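Local coordinates for adherence and virulence protein A (Streptococcus pneumoniae, PDB 6PON), which binds fibronectin and probably contributes to the adherence and virulence of the pneumococcus, at residues K231-E236 / A245-E250; T237-V242 / D260-N265; L190-L195 / E209-L214. One frame throughout, in Å; residues are numbered along the deposited sequence.

Contact 1. Residues K231-E236 / A245-E250; sequences KPCLTE and ANQAGE
The backbone N-H of A248 donates to the carbonyl oxygen of L234, with A248 N 3.0 Å from L234 O and an angle of 163° at the hydrogen. The CA-H of Q247 adds a lesser contact to the same oxygen. Further along, E236 N gives a weak hydrogen bond of 3.3 Å to N246 O. T235 and Q247 between them form a non-hydrogen-bonded antiparallel pair, their CA atoms 4.3 Å apart. Strand 233-235 is the middle member of a three-stranded antiparallel sheet: 247-248 lies at one edge and 239-240 at the other, where C233 pairs with S240 through the backbone. L234 suits this central place because its branched apolar side chain can also pack on L258 and Y262 of helix 255-263. A248, small enough to sit against the backbone, rests its CB 3.3 Å from T235 O. The hydroxyl of T235 serves two partners, a water 3.0 Å from T235 OG1 and, weakly, the N-H of S238. That water also accepts a weak bond from N246 ND2, a loose water bridge between the threonine and the loop asparagine. The bent chain of E236 crosses beside N246, bringing E236 CG within 3.6 Å of N246 ND2. Just before N246 in the chain, A245 N donates to a carboxylate oxygen of E209 of the second subunit.

Contact 2. Residues T237-V242 / D260-N265; sequences TSFSPV and DTYYKN
F239 drives the edge of its ring into the face of Y262, and this aromatic pair is the tight part of the contact. The centroids are 4.9 Å apart and the planes stand at 70°, a T-shaped stack in which F239 CD2 sits 3.7 Å above the Y262 plane, over the middle of the ring. With CG anti to the backbone N (chi1 180°), Y262 points from the last turn of helix 255-263 toward residues 237-239. Y263 follows it closely: Y262 CD2 lies 3.4 Å above the centre of the Y263 ring, and Y263 OH arrives at the edge of F239, near its plane, 3.8 Å from F239 CE2. Phenylalanine fits the buried place, being flat and wholly apolar, whereas Y262, partly exposed, combines a ring for packing with a hydroxyl for the border; Y263 instead sets its hydroxyl beside the phenylalanine.

Toward solvent the contact thins out. There Y262 OH donates to the backbone oxygen of T237 at 3.1 Å, tilted 31° from the carbonyl plane, while the CB of T237 points away from the helix. S238 adds a light touch, its CA 3.8 Å from Y262 CE1, and its small hydroxyl lies over the rim of one face of F239. The second subunit continues the packing: its F7 makes another edge-to-face pair with F239, and its R58 forms a cation-pi contact with Y263. D260 hydrogen-bonds to T62, Q63 and Q60 of that subunit. Aromatic residues thus join a helix to the edge strand of a small antiparallel sheet, a helix-on-sheet packing that also builds part of the subunit interface.

Contact 3. Residues L190-L195 / E209-L214; sequences LTAKNL and ELERIL
The carboxylate of E211 is met by the backbone N-H of A192 from above its plane, the nitrogen lying 41° out of it. The other flat pair lies within helix 204-225, three residues apart: the guanidinium of R212 turns its edge to the carboxylate of E209, which lies in the guanidinium plane, while R212 NH2 meets E209 OE2 from above the carboxylate plane, 2.9 Å away in a salt bridge.

The E211 bond is modelled very short, A192 N to E211 OE1 at 2.5 Å, so its exact length is doubtful. A chi1 of 174° sends the extended E211 chain straight toward the start of helix 192-198. A negative charge there should suit the positive end of the helix dipole. T191 caps the same end, its OG1 accepting from N194 N at 3.2 Å, a task that a short hydroxyl side chain performs well. A water donates to both L190 O and E211 O, joining the two backbones.

Leucines fill the apolar side. L190 CD1 touches L214 CD1 at 4.0 Å, the side chains crossing at about a right angle, and L195 places CD1 4.2 Å from L210 CG and CD2 against L214. K218 of the second subunit packs on L190, and F225 of that subunit on L210. A short capped helix, a connection and a longer helix packed against it are consistent with the helix-two-turns-helix (H2TH) clan to which this family belongs.

Overall arrangement
Contact 3 comes first along the chain, joining helix 192-198 to helix 204-225, and that long helix leads on to strand 233-235, where contact 1 begins. Contacts 1 and 2 alternate along the chain and meet directly, their centres about 9 Å apart. They share the three-stranded sheet, with strand 233-235 pairing to 239-240 and L234 resting on Y262, and helix 255-263 packs against it. The centre of contact 3 lies about 34 Å from that of contact 1 and about 40 Å from that of contact 2. The chain is therefore elongated, with the small sheet and helix 255-263 set beyond the long helix. All three contacts touch the second subunit, so the interface is spread along the chain.

Contact 1. Residues K231-E236 / A245-E250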
ATOM      1  N   LYS B 231      19.241  -6.784   0.274  1.00 18.39           N
ATOM      2  CA  LYS B 231      19.607  -6.529   1.667  1.00 19.07           C
ATOM      3  C   LYS B 231      19.553  -7.850   2.413  1.00 22.40           C
ATOM      4  O   LYS B 231      18.551  -8.175   3.059  1.00 21.69           O
ATOM      5  CB  LYS B 231      18.657  -5.524   2.320  1.00 18.24           C
ATOM      6  CG  LYS B 231      18.647  -4.150   1.693  1.00 25.75           C
ATOM      7  CD  LYS B 231      19.370  -3.153   2.576  1.00 27.85           C
ATOM      8  CE  LYS B 231      19.737  -1.886   1.818  1.00 33.74           C
ATOM      9  NZ  LYS B 231      20.756  -2.157   0.765  1.00 45.07           N
ATOM     10  N   PRO B 232      20.622  -8.641   2.358  1.00 24.20           N
ATOM     11  CA  PRO B 232      20.565  -9.994   2.930  1.00 24.57           C
ATOM     12  C   PRO B 232      20.337  -9.970   4.439  1.00 23.94           C
ATOM     13  O   PRO B 232      21.013  -9.251   5.176  1.00 21.67           O
ATOM     14  CB  PRO B 232      21.935 -10.585   2.573  1.00 20.15           C
ATOM     15  CG  PRO B 232      22.476  -9.712   1.494  1.00 20.09           C
ATOM     16  CD  PRO B 232      21.928  -8.353   1.753  1.00 19.24           C
ATOM     17  N   CYS B 233      19.359 -10.756   4.896  1.00 24.20           N
ATOM     18  CA  CYS B 233      19.105 -10.918   6.323  1.00 22.54           C
ATOM     19  C   CYS B 233      18.697 -12.354   6.617  1.00 21.23           C
ATOM     20  O   CYS B 233      18.117 -13.039   5.770  1.00 22.99           O
ATOM     21  CB  CYS B 233      17.982 -10.001   6.846  1.00 23.86           C
ATOM     22  SG  CYS B 233      18.097  -8.285   6.361  1.00 38.61           S
ATOM     23  N   LEU B 234      18.982 -12.790   7.837  1.00 21.08           N
ATOM     24  CA  LEU B 234      18.373 -14.000   8.362  1.00 26.26           C
ATOM     25  C   LEU B 234      16.933 -13.735   8.804  1.00 26.83           C
ATOM     26  O   LEU B 234      16.507 -12.591   8.985  1.00 24.53           O
ATOM     27  CB  LEU B 234      19.179 -14.534   9.539  1.00 22.91           C
ATOM     28  CG  LEU B 234      20.581 -15.027   9.182  1.00 23.31           C
ATOM     29  CD1 LEU B 234      21.462 -14.885  10.378  1.00 21.25           C
ATOM     30  CD2 LEU B 234      20.582 -16.484   8.710  1.00 21.28           C
ATOM     31  N   THR B 235      16.176 -14.813   8.965  1.00 29.03           N
ATOM     32  CA  THR B 235      14.897 -14.764   9.664  1.00 29.50           C
ATOM     33  C   THR B 235      14.959 -15.760  10.821  1.00 32.82           C
ATOM     34  O   THR B 235      16.001 -16.382  11.074  1.00 32.78           O
ATOM     35  CB  THR B 235      13.716 -15.066   8.728  1.00 25.61           C
ATOM     36  OG1 THR B 235      13.734 -16.448   8.363  1.00 30.02           O
ATOM     37  CG2 THR B 235      13.778 -14.237   7.459  1.00 24.20           C
ATOM     38  N   GLU B 236      13.820 -15.929  11.500  1.00 34.54           N
ATOM     39  CA  GLU B 236      13.746 -16.842  12.637  1.00 35.44           C
ATOM     40  C   GLU B 236      14.158 -18.255  12.246  1.00 35.30           C
ATOM     41  O   GLU B 236      14.928 -18.907  12.959  1.00 34.79           O
ATOM     42  CB  GLU B 236      12.334 -16.855  13.228  1.00 39.41           C
ATOM     43  CG  GLU B 236      11.708 -15.498  13.491  1.00 49.70           C
ATOM     44  CD  GLU B 236      12.360 -14.735  14.632  1.00 49.79           C
ATOM     45  OE1 GLU B 236      11.750 -14.609  15.716  1.00 54.08           O
ATOM     46  OE2 GLU B 236      13.491 -14.238  14.459  1.00 47.92           O
ATOM     47  N   ALA B 245       9.416  -9.371   7.851  1.00 30.32           N
ATOM     48  CA  ALA B 245       8.882  -8.907   9.130  1.00 26.61           C
ATOM     49  C   ALA B 245       9.455  -9.677  10.323  1.00 33.56           C
ATOM     50  O   ALA B 245       9.564  -9.114  11.421  1.00 31.84           O
ATOM     51  CB  ALA B 245       7.363  -8.999   9.128  1.00 20.80           C
ATOM     52  N   ASN B 246       9.815 -10.948  10.153  1.00 32.24           N
ATOM     53  CA  ASN B 246      10.374 -11.717  11.274  1.00 35.67           C
ATOM     54  C   ASN B 246      11.892 -11.867  11.146  1.00 35.14           C
ATOM     55  O   ASN B 246      12.470 -12.938  11.346  1.00 33.50           O
ATOM     56  CB  ASN B 246       9.677 -13.074  11.407  1.00 34.05           C
ATOM     57  CG  ASN B 246       9.951 -14.015  10.228  1.00 42.21           C
ATOM     58  OD1 ASN B 246      10.354 -13.582   9.139  1.00 36.97           O
ATOM     59  ND2 ASN B 246       9.733 -15.317  10.450  1.00 39.66           N
ATOM     60  N   GLN B 247      12.546 -10.748  10.839  1.00 33.22           N
ATOM     61  CA  GLN B 247      13.996 -10.698  10.697  1.00 35.38           C
ATOM     62  C   GLN B 247      14.704 -11.130  11.983  1.00 37.67           C
ATOM     63  O   GLN B 247      14.215 -10.913  13.099  1.00 37.69           O
ATOM     64  CB  GLN B 247      14.420  -9.278  10.305  1.00 36.48           C
ATOM     65  CG  GLN B 247      15.909  -8.981  10.420  1.00 45.39           C
ATOM     66  CD  GLN B 247      16.240  -7.563   9.994  1.00 47.82           C
ATOM     67  OE1 GLN B 247      17.408  -7.163   9.966  1.00 49.43           O
ATOM     68  NE2 GLN B 247      15.205  -6.800   9.644  1.00 42.47           N
ATOM     69  N   ALA B 248      15.875 -11.747  11.815  1.00 34.29           N
ATOM     70  CA  ALA B 248      16.684 -12.232  12.928  1.00 36.88           C
ATOM     71  C   ALA B 248      18.109 -11.712  12.780  1.00 40.31           C
ATOM     72  O   ALA B 248      18.768 -11.964  11.761  1.00 38.11           O
ATOM     73  CB  ALA B 248      16.667 -13.763  12.994  1.00 33.95           C
ATOM     74  N   GLY B 249      18.581 -10.998  13.798  1.00 37.94           N
ATOM     75  CA  GLY B 249      19.911 -10.446  13.754  1.00 32.73           C
ATOM     76  C   GLY B 249      19.988  -9.250  12.821  1.00 36.82           C
ATOM     77  O   GLY B 249      18.997  -8.584  12.520  1.00 41.32           O
ATOM     78  N   GLU B 250      21.197  -9.005  12.343  1.00 41.30           N
ATOM     79  CA  GLU B 250      21.538  -7.886  11.475  1.00 45.10           C
ATOM     80  C   GLU B 250      21.901  -8.337  10.059  1.00 40.30           C
ATOM     81  O   GLU B 250      22.221  -9.510   9.827  1.00 32.92           O
ATOM     82  CB  GLU B 250      22.706  -7.110  12.088  1.00 42.44           C
ATOM     83  CG  GLU B 250      22.301  -6.367  13.310  1.00 48.23           C
ATOM     84  CD  GLU B 250      23.399  -5.488  13.803  1.00 61.43           C
ATOM     85  OE1 GLU B 250      24.576  -5.870  13.602  1.00 56.48           O
ATOM     86  OE2 GLU B 250      23.087  -4.423  14.384  1.00 66.55           O
TER
HETATM   87  O   HOH W   1      11.502 -17.888   9.809  1.00 36.31           O

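Contact 2. Residues T237-V242 / D260-N265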
ATOM      1  N   THR B 237      13.663 -18.744  11.105  1.00 34.76           N
ATOM      2  CA  THR B 237      13.910 -20.112  10.665  1.00 27.99           C
ATOM      3  C   THR B 237      14.587 -20.190   9.297  1.00 28.28           C
ATOM      4  O   THR B 237      14.783 -21.297   8.766  1.00 26.97           O
ATOM      5  CB  THR B 237      12.584 -20.879  10.614  1.00 34.00           C
ATOM      6  OG1 THR B 237      11.758 -20.298   9.596  1.00 37.77           O
ATOM      7  CG2 THR B 237      11.835 -20.772  11.959  1.00 32.16           C
ATOM      8  N   SER B 238      14.932 -19.056   8.700  1.00 28.38           N
ATOM      9  CA  SER B 238      15.359 -19.081   7.309  1.00 25.34           C
ATOM     10  C   SER B 238      16.148 -17.830   6.947  1.00 21.93           C
ATOM     11  O   SER B 238      17.015 -17.382   7.705  1.00 22.23           O
ATOM     12  CB  SER B 238      14.137 -19.229   6.398  1.00 22.14           C
ATOM     13  OG  SER B 238      14.517 -19.575   5.079  1.00 15.95           O
ATOM     14  N   PHE B 239      15.845 -17.247   5.793  1.00 21.58           N
ATOM     15  CA  PHE B 239      16.643 -16.128   5.326  1.00 21.71           C
ATOM     16  C   PHE B 239      15.919 -15.482   4.165  1.00 20.01           C
ATOM     17  O   PHE B 239      15.092 -16.107   3.499  1.00 17.38           O
ATOM     18  CB  PHE B 239      18.038 -16.585   4.902  1.00 20.37           C
ATOM     19  CG  PHE B 239      18.013 -17.739   3.953  1.00 19.06           C
ATOM     20  CD1 PHE B 239      17.799 -17.532   2.596  1.00 19.53           C
ATOM     21  CD2 PHE B 239      18.186 -19.029   4.411  1.00 18.09           C
ATOM     22  CE1 PHE B 239      17.763 -18.593   1.717  1.00 17.61           C
ATOM     23  CE2 PHE B 239      18.142 -20.100   3.535  1.00 21.91           C
ATOM     24  CZ  PHE B 239      17.925 -19.880   2.190  1.00 20.04           C
ATOM     25  N   SER B 240      16.265 -14.238   3.903  1.00 17.29           N
ATOM     26  CA  SER B 240      15.549 -13.465   2.912  1.00 16.39           C
ATOM     27  C   SER B 240      16.546 -12.578   2.192  1.00 16.82           C
ATOM     28  O   SER B 240      17.629 -12.301   2.719  1.00 17.25           O
ATOM     29  CB  SER B 240      14.427 -12.636   3.563  1.00 20.51           C
ATOM     30  OG  SER B 240      14.897 -11.753   4.574  1.00 18.80           O
ATOM     31  N   PRO B 241      16.223 -12.147   0.969  1.00 16.14           N
ATOM     32  CA  PRO B 241      17.142 -11.298   0.201  1.00 18.12           C
ATOM     33  C   PRO B 241      16.919  -9.825   0.452  1.00 19.62           C
ATOM     34  O   PRO B 241      17.722  -9.000   0.004  1.00 22.06           O
ATOM     35  CB  PRO B 241      16.788 -11.645  -1.239  1.00 16.74           C
ATOM     36  CG  PRO B 241      15.273 -11.860  -1.163  1.00 18.23           C
ATOM     37  CD  PRO B 241      15.004 -12.472   0.204  1.00 17.58           C
ATOM     38  N   VAL B 242      15.798  -9.500   1.080  1.00 19.58           N
ATOM     39  CA  VAL B 242      15.515  -8.203   1.683  1.00 20.14           C
ATOM     40  C   VAL B 242      14.908  -8.489   3.045  1.00 21.67           C
ATOM     41  O   VAL B 242      14.489  -9.623   3.321  1.00 19.44           O
ATOM     42  CB  VAL B 242      14.552  -7.355   0.815  1.00 21.05           C
ATOM     43  CG1 VAL B 242      15.116  -7.137  -0.582  1.00 19.19           C
ATOM     44  CG2 VAL B 242      13.169  -7.991   0.727  1.00 17.09           C
ATOM     45  N   ASP B 260      26.515 -18.791   3.677  1.00 14.34           N
ATOM     46  CA  ASP B 260      27.614 -19.456   4.391  1.00 20.67           C
ATOM     47  C   ASP B 260      27.290 -19.576   5.872  1.00 21.88           C
ATOM     48  O   ASP B 260      27.481 -20.634   6.483  1.00 18.58           O
ATOM     49  CB  ASP B 260      28.940 -18.693   4.221  1.00 17.34           C
ATOM     50  CG  ASP B 260      29.586 -18.895   2.846  1.00 21.98           C
ATOM     51  OD1 ASP B 260      29.074 -19.707   2.040  1.00 21.03           O
ATOM     52  OD2 ASP B 260      30.621 -18.245   2.573  1.00 23.56           O
ATOM     53  N   THR B 261      26.749 -18.497   6.449  1.00 16.78           N
ATOM     54  CA  THR B 261      26.424 -18.475   7.868  1.00 16.77           C
ATOM     55  C   THR B 261      25.217 -19.352   8.168  1.00 22.54           C
ATOM     56  O   THR B 261      25.212 -20.100   9.154  1.00 17.66           O
ATOM     57  CB  THR B 261      26.167 -17.029   8.306  1.00 19.77           C
ATOM     58  OG1 THR B 261      27.340 -16.245   8.071  1.00 19.42           O
ATOM     59  CG2 THR B 261      25.770 -16.963   9.779  1.00 13.78           C
ATOM     60  N   TYR B 262      24.175 -19.268   7.341  1.00 20.09           N
ATOM     61  CA  TYR B 262      23.000 -20.090   7.594  1.00 17.59           C
ATOM     62  C   TYR B 262      23.338 -21.576   7.558  1.00 17.99           C
ATOM     63  O   TYR B 262      22.852 -22.346   8.392  1.00 18.44           O
ATOM     64  CB  TYR B 262      21.911 -19.768   6.586  1.00 16.43           C
ATOM     65  CG  TYR B 262      20.675 -20.573   6.782  1.00 16.38           C
ATOM     66  CD1 TYR B 262      19.761 -20.228   7.769  1.00 16.26           C
ATOM     67  CD2 TYR B 262      20.407 -21.683   5.982  1.00 21.37           C
ATOM     68  CE1 TYR B 262      18.610 -20.956   7.970  1.00 19.99           C
ATOM     69  CE2 TYR B 262      19.245 -22.439   6.179  1.00 20.87           C
ATOM     70  CZ  TYR B 262      18.352 -22.059   7.178  1.00 20.88           C
ATOM     71  OH  TYR B 262      17.194 -22.760   7.384  1.00 24.35           O
ATOM     72  N   TYR B 263      24.160 -22.004   6.602  1.00 19.20           N
ATOM     73  CA  TYR B 263      24.356 -23.429   6.350  1.00 19.88           C
ATOM     74  C   TYR B 263      25.574 -24.000   7.048  1.00 20.74           C
ATOM     75  O   TYR B 263      25.820 -25.206   6.924  1.00 20.72           O
ATOM     76  CB  TYR B 263      24.459 -23.701   4.835  1.00 15.80           C
ATOM     77  CG  TYR B 263      23.117 -23.653   4.150  1.00 17.11           C
ATOM     78  CD1 TYR B 263      22.164 -24.636   4.380  1.00 16.96           C
ATOM     79  CD2 TYR B 263      22.792 -22.626   3.298  1.00 14.50           C
ATOM     80  CE1 TYR B 263      20.938 -24.596   3.768  1.00 18.66           C
ATOM     81  CE2 TYR B 263      21.558 -22.562   2.707  1.00 20.05           C
ATOM     82  CZ  TYR B 263      20.632 -23.555   2.934  1.00 19.35           C
ATOM     83  OH  TYR B 263      19.392 -23.484   2.329  1.00 24.38           O
ATOM     84  N   LYS B 264      26.322 -23.169   7.783  1.00 20.41           N
ATOM     85  CA  LYS B 264      27.657 -23.537   8.244  1.00 23.84           C
ATOM     86  C   LYS B 264      27.650 -24.865   8.999  1.00 30.51           C
ATOM     87  O   LYS B 264      28.372 -25.807   8.651  1.00 32.63           O
ATOM     88  CB  LYS B 264      28.231 -22.427   9.126  1.00 26.19           C
ATOM     89  CG  LYS B 264      29.722 -22.603   9.388  1.00 30.93           C
ATOM     90  CD  LYS B 264      30.117 -22.218  10.796  1.00 37.38           C
ATOM     91  CE  LYS B 264      30.644 -20.798  10.862  1.00 43.23           C
ATOM     92  NZ  LYS B 264      31.461 -20.546  12.100  1.00 48.91           N
ATOM     93  N   ASN B 265      26.841 -24.965  10.039  1.00 24.47           N
ATOM     94  CA  ASN B 265      26.860 -26.169  10.856  1.00 36.91           C
ATOM     95  C   ASN B 265      25.623 -27.024  10.627  1.00 33.51           C
ATOM     96  O   ASN B 265      25.182 -27.745  11.520  1.00 35.39           O
ATOM     97  CB  ASN B 265      27.002 -25.810  12.335  1.00 43.32           C
ATOM     98  CG  ASN B 265      27.969 -24.659  12.562  1.00 43.71           C
ATOM     99  OD1 ASN B 265      27.576 -23.495  12.493  1.00 44.70           O
ATOM    100  ND2 ASN B 265      29.244 -24.982  12.804  1.00 43.30           N
TER

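Contact 3. Residues L190-L195 / E209-L214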
ATOM      1  N   LEU B 190     -12.046  -2.702  -0.674  1.00 32.01           N
ATOM      2  CA  LEU B 190     -11.861  -1.261  -0.640  1.00 26.02           C
ATOM      3  C   LEU B 190     -12.460  -0.583  -1.856  1.00 25.76           C
ATOM      4  O   LEU B 190     -11.859   0.331  -2.425  1.00 24.56           O
ATOM      5  CB  LEU B 190     -10.380  -0.955  -0.499  1.00 28.94           C
ATOM      6  CG  LEU B 190      -9.784  -1.833   0.618  1.00 30.69           C
ATOM      7  CD1 LEU B 190      -8.273  -1.614   0.758  1.00 19.86           C
ATOM      8  CD2 LEU B 190     -10.515  -1.616   1.968  1.00 25.57           C
ATOM      9  N   THR B 191     -13.643  -1.027  -2.280  1.00 27.81           N
ATOM     10  CA  THR B 191     -14.386  -0.280  -3.281  1.00 30.75           C
ATOM     11  C   THR B 191     -14.879   1.030  -2.687  1.00 26.48           C
ATOM     12  O   THR B 191     -15.002   1.190  -1.467  1.00 25.47           O
ATOM     13  CB  THR B 191     -15.593  -1.068  -3.803  1.00 29.85           C
ATOM     14  OG1 THR B 191     -16.424  -1.458  -2.704  1.00 30.47           O
ATOM     15  CG2 THR B 191     -15.156  -2.299  -4.574  1.00 21.67           C
ATOM     16  N   ALA B 192     -15.156   1.977  -3.583  1.00 28.24           N
ATOM     17  CA  ALA B 192     -15.713   3.265  -3.184  1.00 25.59           C
ATOM     18  C   ALA B 192     -16.893   3.085  -2.238  1.00 27.66           C
ATOM     19  O   ALA B 192     -16.977   3.739  -1.190  1.00 30.10           O
ATOM     20  CB  ALA B 192     -16.139   4.044  -4.429  1.00 21.07           C
ATOM     21  N   LYS B 193     -17.791   2.160  -2.573  1.00 25.75           N
ATOM     22  CA  LYS B 193     -19.004   1.990  -1.788  1.00 26.96           C
ATOM     23  C   LYS B 193     -18.725   1.311  -0.456  1.00 29.10           C
ATOM     24  O   LYS B 193     -19.308   1.688   0.562  1.00 32.90           O
ATOM     25  CB  LYS B 193     -20.052   1.217  -2.581  1.00 34.48           C
ATOM     26  CG  LYS B 193     -21.111   0.533  -1.706  1.00 42.94           C
ATOM     27  CD  LYS B 193     -22.473   0.521  -2.395  1.00 46.16           C
ATOM     28  CE  LYS B 193     -23.431  -0.429  -1.714  1.00 45.71           C
ATOM     29  NZ  LYS B 193     -23.422  -1.728  -2.420  1.00 50.30           N
ATOM     30  N   ASN B 194     -17.837   0.319  -0.418  1.00 30.98           N
ATOM     31  CA  ASN B 194     -17.580  -0.289   0.885  1.00 29.33           C
ATOM     32  C   ASN B 194     -16.817   0.659   1.803  1.00 29.21           C
ATOM     33  O   ASN B 194     -16.990   0.609   3.025  1.00 30.17           O
ATOM     34  CB  ASN B 194     -16.835  -1.614   0.748  1.00 29.19           C
ATOM     35  CG  ASN B 194     -17.017  -2.501   1.969  1.00 41.35           C
ATOM     36  OD1 ASN B 194     -18.091  -2.506   2.576  1.00 44.10           O
ATOM     37  ND2 ASN B 194     -15.967  -3.235   2.353  1.00 36.09           N
ATOM     38  N   LEU B 195     -16.004   1.553   1.242  1.00 30.15           N
ATOM     39  CA  LEU B 195     -15.358   2.560   2.073  1.00 24.93           C
ATOM     40  C   LEU B 195     -16.383   3.530   2.655  1.00 29.81           C
ATOM     41  O   LEU B 195     -16.254   3.968   3.808  1.00 27.03           O
ATOM     42  CB  LEU B 195     -14.313   3.303   1.250  1.00 25.31           C
ATOM     43  CG  LEU B 195     -13.089   2.493   0.818  1.00 27.83           C
ATOM     44  CD1 LEU B 195     -12.375   3.166  -0.343  1.00 22.76           C
ATOM     45  CD2 LEU B 195     -12.148   2.327   1.993  1.00 22.14           C
ATOM     46  N   GLU B 209     -11.820   8.799  -4.822  1.00 21.90           N
ATOM     47  CA  GLU B 209     -10.421   9.194  -4.730  1.00 21.97           C
ATOM     48  C   GLU B 209      -9.666   8.288  -3.774  1.00 20.47           C
ATOM     49  O   GLU B 209      -8.567   7.829  -4.089  1.00 24.31           O
ATOM     50  CB  GLU B 209     -10.304  10.651  -4.282  1.00 20.79           C
ATOM     51  CG  GLU B 209      -8.867  11.083  -3.988  1.00 23.37           C
ATOM     52  CD  GLU B 209      -8.008  11.221  -5.239  1.00 24.43           C
ATOM     53  OE1 GLU B 209      -8.544  11.059  -6.359  1.00 27.41           O
ATOM     54  OE2 GLU B 209      -6.799  11.520  -5.105  1.00 21.53           O
ATOM     55  N   LEU B 210     -10.247   8.004  -2.610  1.00 18.65           N
ATOM     56  CA  LEU B 210      -9.607   7.075  -1.692  1.00 17.69           C
ATOM     57  C   LEU B 210      -9.464   5.697  -2.329  1.00 23.74           C
ATOM     58  O   LEU B 210      -8.382   5.095  -2.280  1.00 25.66           O
ATOM     59  CB  LEU B 210     -10.385   6.993  -0.387  1.00 15.32           C
ATOM     60  CG  LEU B 210      -9.693   6.195   0.724  1.00 18.48           C
ATOM     61  CD1 LEU B 210      -8.258   6.671   0.949  1.00 16.60           C
ATOM     62  CD2 LEU B 210     -10.494   6.210   2.036  1.00 16.48           C
ATOM     63  N   GLU B 211     -10.546   5.174  -2.926  1.00 20.39           N
ATOM     64  CA  GLU B 211     -10.440   3.895  -3.623  1.00 22.74           C
ATOM     65  C   GLU B 211      -9.296   3.923  -4.630  1.00 22.76           C
ATOM     66  O   GLU B 211      -8.483   2.992  -4.686  1.00 21.12           O
ATOM     67  CB  GLU B 211     -11.747   3.519  -4.333  1.00 25.78           C
ATOM     68  CG  GLU B 211     -11.595   2.228  -5.206  1.00 27.55           C
ATOM     69  CD  GLU B 211     -12.821   1.855  -6.065  1.00 33.29           C
ATOM     70  OE1 GLU B 211     -13.962   2.263  -5.766  1.00 31.43           O
ATOM     71  OE2 GLU B 211     -12.637   1.115  -7.055  1.00 47.63           O
ATOM     72  N   ARG B 212      -9.208   4.999  -5.421  1.00 20.34           N
ATOM     73  CA  ARG B 212      -8.146   5.085  -6.417  1.00 23.80           C
ATOM     74  C   ARG B 212      -6.777   5.117  -5.764  1.00 23.00           C
ATOM     75  O   ARG B 212      -5.814   4.565  -6.305  1.00 26.50           O
ATOM     76  CB  ARG B 212      -8.322   6.326  -7.284  1.00 24.43           C
ATOM     77  CG  ARG B 212      -7.330   6.393  -8.423  1.00 23.86           C
ATOM     78  CD  ARG B 212      -7.166   7.825  -8.915  1.00 31.25           C
ATOM     79  NE  ARG B 212      -6.691   8.706  -7.848  1.00 31.29           N
ATOM     80  CZ  ARG B 212      -5.409   8.870  -7.528  1.00 30.87           C
ATOM     81  NH1 ARG B 212      -4.472   8.205  -8.200  1.00 28.95           N
ATOM     82  NH2 ARG B 212      -5.064   9.684  -6.530  1.00 22.19           N
ATOM     83  N   ILE B 213      -6.675   5.755  -4.601  1.00 23.59           N
ATOM     84  CA  ILE B 213      -5.384   5.895  -3.949  1.00 21.67           C
ATOM     85  C   ILE B 213      -4.882   4.543  -3.481  1.00 22.60           C
ATOM     86  O   ILE B 213      -3.709   4.206  -3.673  1.00 25.16           O
ATOM     87  CB  ILE B 213      -5.496   6.896  -2.793  1.00 20.79           C
ATOM     88  CG1 ILE B 213      -5.539   8.312  -3.357  1.00 23.73           C
ATOM     89  CG2 ILE B 213      -4.375   6.691  -1.773  1.00 17.36           C
ATOM     90  CD1 ILE B 213      -5.755   9.381  -2.287  1.00 25.24           C
ATOM     91  N   LEU B 214      -5.762   3.747  -2.874  1.00 19.90           N
ATOM     92  CA  LEU B 214      -5.342   2.467  -2.325  1.00 19.07           C
ATOM     93  C   LEU B 214      -5.004   1.487  -3.447  1.00 21.79           C
ATOM     94  O   LEU B 214      -4.020   0.747  -3.355  1.00 23.68           O
ATOM     95  CB  LEU B 214      -6.431   1.915  -1.396  1.00 16.07           C
ATOM     96  CG  LEU B 214      -6.862   2.782  -0.211  1.00 23.13           C
ATOM     97  CD1 LEU B 214      -8.239   2.384   0.375  1.00 20.67           C
ATOM     98  CD2 LEU B 214      -5.809   2.746   0.875  1.00 23.32           C
TER
HETATM   99  O   HOH W   2      -9.407   0.378  -3.246  1.00 22.08           O